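Local coordinates for Pap fimbrial major pilin protein (Escherichia coli, PDB 2UY6), which polymerizes into the thick, right-handed helical rod of the P pilus, a surface fibre that lets the bacterium colonize the epithelium of specific host organs, at residues A20-S25 / V59-T64; I24-A29 / M52-E57; I33-L38 / Y133-K138. The protein carries 2 engineered substitutions. All blocks are in the same frame, centred on the assembly; numbering follows the deposited sequence.

Contact 1: A20-S25 / V59-T64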
loop_
_atom_site.group_PDB
_atom_site.type_symbol
_atom_site.label_atom_id
_atom_site.label_comp_id
_atom_site.label_asym_id
_atom_site.label_seq_id
_atom_site.Cartn_x
_atom_site.Cartn_y
_atom_site.Cartn_z
ATOM N N ALA B 20 1.668 -0.192 -1.557
ATOM C CA ALA B 20 1.512 -0.707 -0.200
ATOM C C ALA B 20 2.408 0.022 0.796
ATOM O O ALA B 20 3.491 0.476 0.440
ATOM C CB ALA B 20 1.812 -2.220 -0.175
ATOM N N PRO B 21 1.960 0.152 2.058
ATOM C CA PRO B 21 2.761 0.834 3.079
ATOM C C PRO B 21 3.872 -0.126 3.481
ATOM O O PRO B 21 3.758 -1.334 3.259
ATOM C CB PRO B 21 1.777 1.050 4.227
ATOM C CG PRO B 21 0.417 0.772 3.632
ATOM C CD PRO B 21 0.682 -0.299 2.625
ATOM N N CYS B 22 4.940 0.392 4.074
ATOM C CA CYS B 22 6.035 -0.475 4.474
ATOM C C CYS B 22 5.763 -1.334 5.712
ATOM O O CYS B 22 4.997 -0.962 6.601
ATOM C CB CYS B 22 7.308 0.346 4.692
ATOM S SG CYS B 22 8.038 0.992 3.154
ATOM N N SER B 23 6.397 -2.499 5.734
ATOM C CA SER B 23 6.300 -3.435 6.841
ATOM C C SER B 23 7.734 -3.540 7.372
ATOM O O SER B 23 8.683 -3.457 6.589
ATOM C CB SER B 23 5.819 -4.793 6.329
ATOM O OG SER B 23 5.662 -5.718 7.389
ATOM N N ILE B 24 7.920 -3.694 8.682
ATOM C CA ILE B 24 9.292 -3.807 9.195
ATOM C C ILE B 24 9.582 -5.125 9.914
ATOM O O ILE B 24 8.672 -5.841 10.341
ATOM C CB ILE B 24 9.681 -2.632 10.162
ATOM C CG1 ILE B 24 9.321 -2.970 11.609
ATOM C CG2 ILE B 24 8.996 -1.350 9.747
ATOM C CD1 ILE B 24 7.871 -3.132 11.872
ATOM N N SER B 25 10.866 -5.448 10.020
ATOM C CA SER B 25 11.297 -6.652 10.719
ATOM C C SER B 25 12.770 -6.533 11.095
ATOM O O SER B 25 13.489 -5.684 10.571
ATOM C CB SER B 25 11.063 -7.891 9.854
ATOM O OG SER B 25 11.763 -7.790 8.638
ATOM N N VAL B 59 10.147 -3.934 4.349
ATOM C CA VAL B 59 9.705 -4.930 3.373
ATOM C C VAL B 59 8.289 -4.696 2.842
ATOM O O VAL B 59 7.556 -3.831 3.326
ATOM C CB VAL B 59 9.775 -6.352 3.969
ATOM C CG1 VAL B 59 11.196 -6.662 4.381
ATOM C CG2 VAL B 59 8.838 -6.472 5.170
ATOM N N ASN B 60 7.922 -5.481 1.835
ATOM C CA ASN B 60 6.605 -5.408 1.207
ATOM C C ASN B 60 6.206 -4.017 0.735
ATOM O O ASN B 60 5.022 -3.697 0.683
ATOM C CB ASN B 60 5.528 -5.951 2.150
ATOM C CG ASN B 60 5.830 -7.361 2.625
ATOM O OD1 ASN B 60 6.444 -8.152 1.907
ATOM N ND2 ASN B 60 5.390 -7.687 3.835
ATOM N N CYS B 61 7.182 -3.191 0.388
ATOM C CA CYS B 61 6.876 -1.856 -0.102
ATOM C C CYS B 61 7.942 -1.411 -1.089
ATOM O O CYS B 61 8.929 -2.116 -1.310
ATOM C CB CYS B 61 6.801 -0.858 1.057
ATOM S SG CYS B 61 8.349 -0.668 2.002
ATOM N N ASP B 62 7.724 -0.249 -1.702
ATOM C CA ASP B 62 8.679 0.309 -2.645
ATOM C C ASP B 62 9.531 1.219 -1.790
ATOM O O ASP B 62 9.057 2.247 -1.311
ATOM C CB ASP B 62 7.964 1.108 -3.732
ATOM N N ILE B 63 10.781 0.824 -1.584
ATOM C CA ILE B 63 11.706 1.586 -0.756
ATOM C C ILE B 63 12.189 2.876 -1.409
ATOM O O ILE B 63 12.950 3.636 -0.807
ATOM C CB ILE B 63 12.931 0.721 -0.370
ATOM N N THR B 64 11.736 3.121 -2.635
ATOM C CA THR B 64 12.124 4.317 -3.382
ATOM C C THR B 64 11.487 5.568 -2.802
ATOM O O THR B 64 11.002 6.422 -3.541
ATOM C CB THR B 64 11.698 4.216 -4.862
ATOM O OG1 THR B 64 10.275 4.047 -4.933
ATOM C CG2 THR B 64 12.388 3.036 -5.543
#

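Contact 2: I24-A29 / M52-E57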
loop_
_atom_site.group_PDB
_atom_site.type_symbol
_atom_site.label_atom_id
_atom_site.label_comp_id
_atom_site.label_asym_id
_atom_site.label_seq_id
_atom_site.Cartn_x
_atom_site.Cartn_y
_atom_site.Cartn_z
ATOM N N ILE B 24 7.920 -3.694 8.682
ATOM C CA ILE B 24 9.292 -3.807 9.195
ATOM C C ILE B 24 9.582 -5.125 9.914
ATOM O O ILE B 24 8.672 -5.841 10.341
ATOM C CB ILE B 24 9.681 -2.632 10.162
ATOM C CG1 ILE B 24 9.321 -2.970 11.609
ATOM C CG2 ILE B 24 8.996 -1.350 9.747
ATOM C CD1 ILE B 24 7.871 -3.132 11.872
ATOM N N SER B 25 10.866 -5.448 10.020
ATOM C CA SER B 25 11.297 -6.652 10.719
ATOM C C SER B 25 12.770 -6.533 11.095
ATOM O O SER B 25 13.489 -5.684 10.571
ATOM C CB SER B 25 11.063 -7.891 9.854
ATOM O OG SER B 25 11.763 -7.790 8.638
ATOM N N GLN B 26 13.216 -7.392 12.003
ATOM C CA GLN B 26 14.594 -7.353 12.456
ATOM C C GLN B 26 15.191 -8.752 12.538
ATOM O O GLN B 26 14.511 -9.742 12.253
ATOM C CB GLN B 26 14.657 -6.676 13.827
ATOM C CG GLN B 26 14.128 -5.261 13.810
ATOM C CD GLN B 26 14.261 -4.565 15.142
ATOM O OE1 GLN B 26 13.506 -4.829 16.074
ATOM N NE2 GLN B 26 15.237 -3.669 15.244
ATOM N N LYS B 27 16.467 -8.831 12.919
ATOM C CA LYS B 27 17.132 -10.120 13.046
ATOM C C LYS B 27 16.403 -10.943 14.112
ATOM O O LYS B 27 16.357 -12.174 14.039
ATOM C CB LYS B 27 18.602 -9.925 13.426
ATOM N N SER B 28 15.821 -10.263 15.095
ATOM C CA SER B 28 15.096 -10.963 16.150
ATOM C C SER B 28 13.577 -10.962 15.911
ATOM O O SER B 28 12.973 -9.929 15.614
ATOM C CB SER B 28 15.427 -10.347 17.514
ATOM O OG SER B 28 15.166 -8.956 17.539
ATOM N N ALA B 29 12.967 -12.133 16.047
ATOM C CA ALA B 29 11.531 -12.288 15.833
ATOM C C ALA B 29 10.649 -11.382 16.696
ATOM O O ALA B 29 9.516 -11.077 16.323
ATOM C CB ALA B 29 11.137 -13.746 16.051
ATOM N N MET B 52 24.942 -0.565 20.018
ATOM C CA MET B 52 24.363 -1.744 19.375
ATOM C C MET B 52 23.676 -1.412 18.066
ATOM O O MET B 52 23.039 -0.370 17.926
ATOM C CB MET B 52 23.336 -2.400 20.296
ATOM C CG MET B 52 23.868 -2.784 21.650
ATOM S SD MET B 52 25.208 -3.952 21.503
ATOM C CE MET B 52 26.233 -3.447 22.881
ATOM N N ASP B 53 23.799 -2.317 17.111
ATOM C CA ASP B 53 23.178 -2.127 15.816
ATOM C C ASP B 53 21.667 -2.294 15.925
ATOM O O ASP B 53 21.175 -3.346 16.327
ATOM C CB ASP B 53 23.724 -3.143 14.809
ATOM C CG ASP B 53 25.159 -2.861 14.405
ATOM O OD1 ASP B 53 25.655 -3.545 13.489
ATOM O OD2 ASP B 53 25.796 -1.963 14.997
ATOM N N LEU B 54 20.933 -1.244 15.593
ATOM C CA LEU B 54 19.490 -1.312 15.615
ATOM C C LEU B 54 19.107 -1.199 14.136
ATOM O O LEU B 54 18.978 -0.095 13.608
ATOM C CB LEU B 54 18.917 -0.147 16.413
ATOM C CG LEU B 54 17.518 -0.360 16.997
ATOM C CD1 LEU B 54 17.061 0.902 17.700
ATOM C CD2 LEU B 54 16.553 -0.709 15.909
ATOM N N ASP B 55 18.968 -2.335 13.458
ATOM C CA ASP B 55 18.611 -2.326 12.043
ATOM C C ASP B 55 17.150 -2.684 11.790
ATOM O O ASP B 55 16.628 -3.665 12.320
ATOM C CB ASP B 55 19.524 -3.267 11.261
ATOM C CG ASP B 55 20.967 -2.810 11.274
ATOM O OD1 ASP B 55 21.220 -1.604 11.070
ATOM O OD2 ASP B 55 21.856 -3.653 11.482
ATOM N N ILE B 56 16.496 -1.865 10.979
ATOM C CA ILE B 56 15.094 -2.063 10.651
ATOM C C ILE B 56 14.947 -2.325 9.160
ATOM O O ILE B 56 15.243 -1.456 8.341
ATOM C CB ILE B 56 14.256 -0.816 11.021
ATOM C CG1 ILE B 56 14.419 -0.504 12.507
ATOM C CG2 ILE B 56 12.790 -1.061 10.716
ATOM C CD1 ILE B 56 13.769 0.803 12.926
ATOM N N GLU B 57 14.503 -3.528 8.810
ATOM C CA GLU B 57 14.319 -3.883 7.412
ATOM C C GLU B 57 12.924 -3.501 6.912
ATOM O O GLU B 57 11.914 -3.920 7.477
ATOM C CB GLU B 57 14.570 -5.385 7.203
ATOM C CG GLU B 57 14.091 -5.906 5.841
ATOM C CD GLU B 57 14.723 -7.235 5.428
ATOM O OE1 GLU B 57 14.838 -8.151 6.275
ATOM O OE2 GLU B 57 15.093 -7.367 4.241
HETATM O O HOH W 1 17.731 -6.315 12.651
#

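Contact 3: I33-L38 / Y133-K138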
loop_
_atom_site.group_PDB
_atom_site.type_symbol
_atom_site.label_atom_id
_atom_site.label_comp_id
_atom_site.label_asym_id
_atom_site.label_seq_id
_atom_site.Cartn_x
_atom_site.Cartn_y
_atom_site.Cartn_z
ATOM N N ILE B 33 16.604 -5.739 20.696
ATOM C CA ILE B 33 18.052 -5.839 20.690
ATOM C C ILE B 33 18.422 -5.933 22.161
ATOM O O ILE B 33 17.892 -5.199 23.000
ATOM C CB ILE B 33 18.748 -4.631 20.032
ATOM C CG1 ILE B 33 18.254 -3.328 20.650
ATOM C CG2 ILE B 33 18.539 -4.678 18.530
ATOM C CD1 ILE B 33 19.014 -2.115 20.149
ATOM N N ASP B 34 19.312 -6.866 22.469
ATOM C CA ASP B 34 19.753 -7.123 23.829
ATOM C C ASP B 34 21.071 -6.409 24.094
ATOM O O ASP B 34 22.010 -6.520 23.313
ATOM C CB ASP B 34 19.888 -8.641 23.983
ATOM C CG ASP B 34 20.465 -9.055 25.307
ATOM O OD1 ASP B 34 20.064 -8.502 26.352
ATOM O OD2 ASP B 34 21.319 -9.962 25.298
ATOM N N PHE B 35 21.142 -5.650 25.182
ATOM C CA PHE B 35 22.378 -4.946 25.507
ATOM C C PHE B 35 23.297 -5.800 26.364
ATOM O O PHE B 35 24.387 -5.369 26.727
ATOM C CB PHE B 35 22.086 -3.641 26.241
ATOM C CG PHE B 35 21.301 -2.660 25.432
ATOM C CD1 PHE B 35 19.911 -2.696 25.425
ATOM C CD2 PHE B 35 21.950 -1.704 24.660
ATOM C CE1 PHE B 35 19.176 -1.789 24.656
ATOM C CE2 PHE B 35 21.226 -0.792 23.888
ATOM C CZ PHE B 35 19.837 -0.834 23.887
ATOM N N GLY B 36 22.855 -7.014 26.681
ATOM C CA GLY B 36 23.654 -7.905 27.502
ATOM C C GLY B 36 23.776 -7.347 28.903
ATOM O O GLY B 36 22.991 -6.487 29.302
ATOM N N GLN B 37 24.754 -7.828 29.661
ATOM C CA GLN B 37 24.942 -7.330 31.017
ATOM C C GLN B 37 25.828 -6.091 31.028
ATOM O O GLN B 37 26.714 -5.941 30.189
ATOM C CB GLN B 37 25.535 -8.423 31.909
ATOM C CG GLN B 37 24.607 -9.621 32.081
ATOM C CD GLN B 37 23.146 -9.213 32.285
ATOM O OE1 GLN B 37 22.798 -8.536 33.263
ATOM N NE2 GLN B 37 22.285 -9.623 31.348
ATOM N N LEU B 38 25.569 -5.195 31.972
ATOM C CA LEU B 38 26.338 -3.965 32.089
ATOM C C LEU B 38 26.706 -3.679 33.545
ATOM O O LEU B 38 25.945 -3.996 34.459
ATOM C CB LEU B 38 25.534 -2.795 31.534
ATOM C CG LEU B 38 25.182 -2.826 30.052
ATOM C CD1 LEU B 38 24.207 -1.696 29.767
ATOM C CD2 LEU B 38 26.444 -2.690 29.203
ATOM N N TYR B 133 20.738 2.144 12.550
ATOM C CA TYR B 133 20.845 3.007 13.725
ATOM C C TYR B 133 21.722 2.283 14.748
ATOM O O TYR B 133 22.023 1.098 14.597
ATOM C CB TYR B 133 19.484 3.251 14.391
ATOM C CG TYR B 133 18.434 3.954 13.560
ATOM C CD1 TYR B 133 17.577 3.238 12.717
ATOM C CD2 TYR B 133 18.283 5.335 13.629
ATOM C CE1 TYR B 133 16.597 3.890 11.963
ATOM C CE2 TYR B 133 17.312 5.991 12.882
ATOM C CZ TYR B 133 16.475 5.265 12.053
ATOM O OH TYR B 133 15.534 5.932 11.311
ATOM N N THR B 134 22.141 3.000 15.781
ATOM C CA THR B 134 22.920 2.392 16.854
ATOM C C THR B 134 22.298 2.890 18.142
ATOM O O THR B 134 21.810 4.017 18.215
ATOM C CB THR B 134 24.407 2.784 16.825
ATOM O OG1 THR B 134 24.533 4.152 16.435
ATOM C CG2 THR B 134 25.177 1.893 15.873
ATOM N N ALA B 135 22.292 2.040 19.155
ATOM C CA ALA B 135 21.706 2.413 20.425
ATOM C C ALA B 135 22.665 2.124 21.561
ATOM O O ALA B 135 23.312 1.072 21.594
ATOM C CB ALA B 135 20.400 1.659 20.630
ATOM N N VAL B 136 22.746 3.066 22.492
ATOM C CA VAL B 136 23.615 2.937 23.657
ATOM C C VAL B 136 22.828 3.168 24.938
ATOM O O VAL B 136 21.896 3.973 24.978
ATOM C CB VAL B 136 24.772 3.967 23.628
ATOM C CG1 VAL B 136 25.756 3.633 22.515
ATOM C CG2 VAL B 136 24.205 5.359 23.419
ATOM N N VAL B 137 23.202 2.450 25.985
ATOM C CA VAL B 137 22.555 2.597 27.281
ATOM C C VAL B 137 23.480 3.434 28.171
ATOM O O VAL B 137 24.700 3.256 28.144
ATOM C CB VAL B 137 22.328 1.223 27.948
ATOM C CG1 VAL B 137 21.747 1.406 29.350
ATOM C CG2 VAL B 137 21.398 0.387 27.088
ATOM N N LYS B 138 22.912 4.358 28.938
ATOM C CA LYS B 138 23.726 5.176 29.829
ATOM C C LYS B 138 22.912 5.699 31.001
ATOM O O LYS B 138 21.689 5.574 31.017
ATOM C CB LYS B 138 24.354 6.347 29.069
ATOM C CG LYS B 138 23.408 7.476 28.728
ATOM C CD LYS B 138 24.123 8.510 27.884
ATOM C CE LYS B 138 23.379 9.820 27.867
ATOM N NZ LYS B 138 23.329 10.401 29.238
#

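Contact 1: A20-S25 / V59-T64
The flat carboxamide of Asn60 turns its nitrogen end to Ser23, with Asn60 ND2 3.8 Å from Ser23 CB, while in the peptide groups of Ser23 and Val59 each N-H meets the other residue's carbonyl oxygen, tilted somewhat from its plane. This is the point at which strands 23-25 and 52-59, neighbours in the sheet of an immunoglobulin-like pilin subunit, are pinned together, and it illustrates how a short ladder and a covalent bridge can share the work. Ser23 and Val59 form an antiparallel hydrogen-bonded pair. Val59 N gives to Ser23 O at 2.7 Å with an almost perfectly straight N-H...O angle of 178°; the return bond from Ser23 N to Val59 O is 3.0 Å long and more bent, at 157°. Both side chains stand on the same face of the sheet, and the CG2 branch of Val59, lodged between its own backbone N and carbonyl carbon, presses on Ser23 CB at 3.6 Å and on Ser23 O at 3.3 Å. Ser23 OG bonds to an acidic side chain of another protein's chain, and Asn60 ND2 makes a weak bond to an acidic side chain of that chain. Past Val59 the backbone leaves the strand, Asn60 taking a left-handed helical conformation, and Ala20 CB settles 3.6 Å from Asn60 O. The disulfide ties the residue just before strand 23-25 to the loop just after strand 52-59, a recurrent feature of pilin subunits; here Cys22 SG and Cys61 SG are 2.0 Å apart, with the torsion about the S-S bond at 90°.

Contact 2: I24-A29 / M52-E57
Ile24 and Ile56 stand flank to flank, heading in one direction, and the CG2 branch of Ile56 rests 3.5 Å from Ile24 CB. Gln26 meets Leu54 quite differently. It slants across Leu54, and the amide nitrogen of Gln26 comes to 3.3 Å from Leu54 CD2. The reach depends on an extended Gln26 chain beyond CG, which carries NE2 past the backbone of Asp55 in strand 52-59. There Gln26 NE2 donates to Asp55 O over 3.2 Å; the acceptor lies in the plane of the Gln26 amide, yet the donor stands 55° out of the plane of the carbonyl. Asp55 O has a second partner, a water that it shares with Lys27 N, so one main-chain oxygen receives both a side-chain and a bridged backbone donor where the regular ladder has ended. On the face carrying Ser25 and Glu57 the two side chains stand next to each other without bonding, Ser25 OG being 3.9 Å from Glu57 OE1; the other carboxylate oxygen of Glu57 is held by Asn129. Their backbones form the hydrogen-bonded pair, Glu57 N giving to Ser25 O at 3.0 Å along a fairly straight line, and Ser25 N to Glu57 O at 3.1 Å at a bent 135°. Glu57 O also receives a CA-H contact from Ile24. Ile24 further bonds through its backbone to a chain of another protein, and Leu54 packs on an apolar side chain there. The whole is an antiparallel ladder that gives way, beyond Ser25, to a side-chain-to-backbone bond and a water bridge; the contacts with the other chain are consistent with donor-strand complementation of the incomplete immunoglobulin-like fold, as known for pilins.

Contact 3: I33-L38 / Y133-K138
The backbones of 33-38 and 133-138 stay apart, the nearest pair of CA atoms, those of Phe35 and Val137, being 7.8 Å from each other, so the contact is made mainly by side chains. The Phe35 ring does most of the bridging. Over one of its faces sits Val137 CG2, in a CH-pi contact 3.3 Å from the centroid of the Phe35 ring and 16° off its normal, while Ala135 O lies near the ring plane, 3.6 Å from Phe35 CE2. With Val137 CG1 trans to the backbone N (chi1 176°), CG2 is left to address the ring and CG1 to join CB in meeting Leu38, whose CD1 is 3.9 Å from Val137 CB. At the other end Ala135 CB is shared: Phe35 CZ touches it at 4.1 Å and Ile33 CD1 at 4.0 Å. An Asx turn begins at Asp34, the last residue of the strand, Gly36 N donating to Asp34 OD1 from above the carboxylate plane. Since Ile33 and Asp34 pair antiparallel with a strand of another protein's chain, which also packs on Phe35, the arrangement fits the apolar groove of a pilin domain with an incomplete immunoglobulin-like fold, probably filled, as in donor-strand complementation, by the strand of that other chain.

Overall arrangement
From the N terminus, residues 20-25 open contact 1 and, through the shared Ile24 and Ser25, run straight into contact 2. The chain then passes 33-38, the first half of contact 3, before returning: 52-57 closes contact 2 and 59-64 closes contact 1, the two starting from the same stretch, with contact 2 closing the shorter loop and contact 1 the longer. Contact 3 crosses both, because its partner, 133-138, comes much later. Contacts 2 and 3 meet where strands 52-59 and 130-139 are neighbours, with probable hydrogen bonds from Met52 N to Ala135 O and Leu54 N to Tyr133 O. Contacts 1 and 3 lie on opposite sides of the chain's centre; together the three tie strands 23-25, 32-34, 52-59 and 130-139.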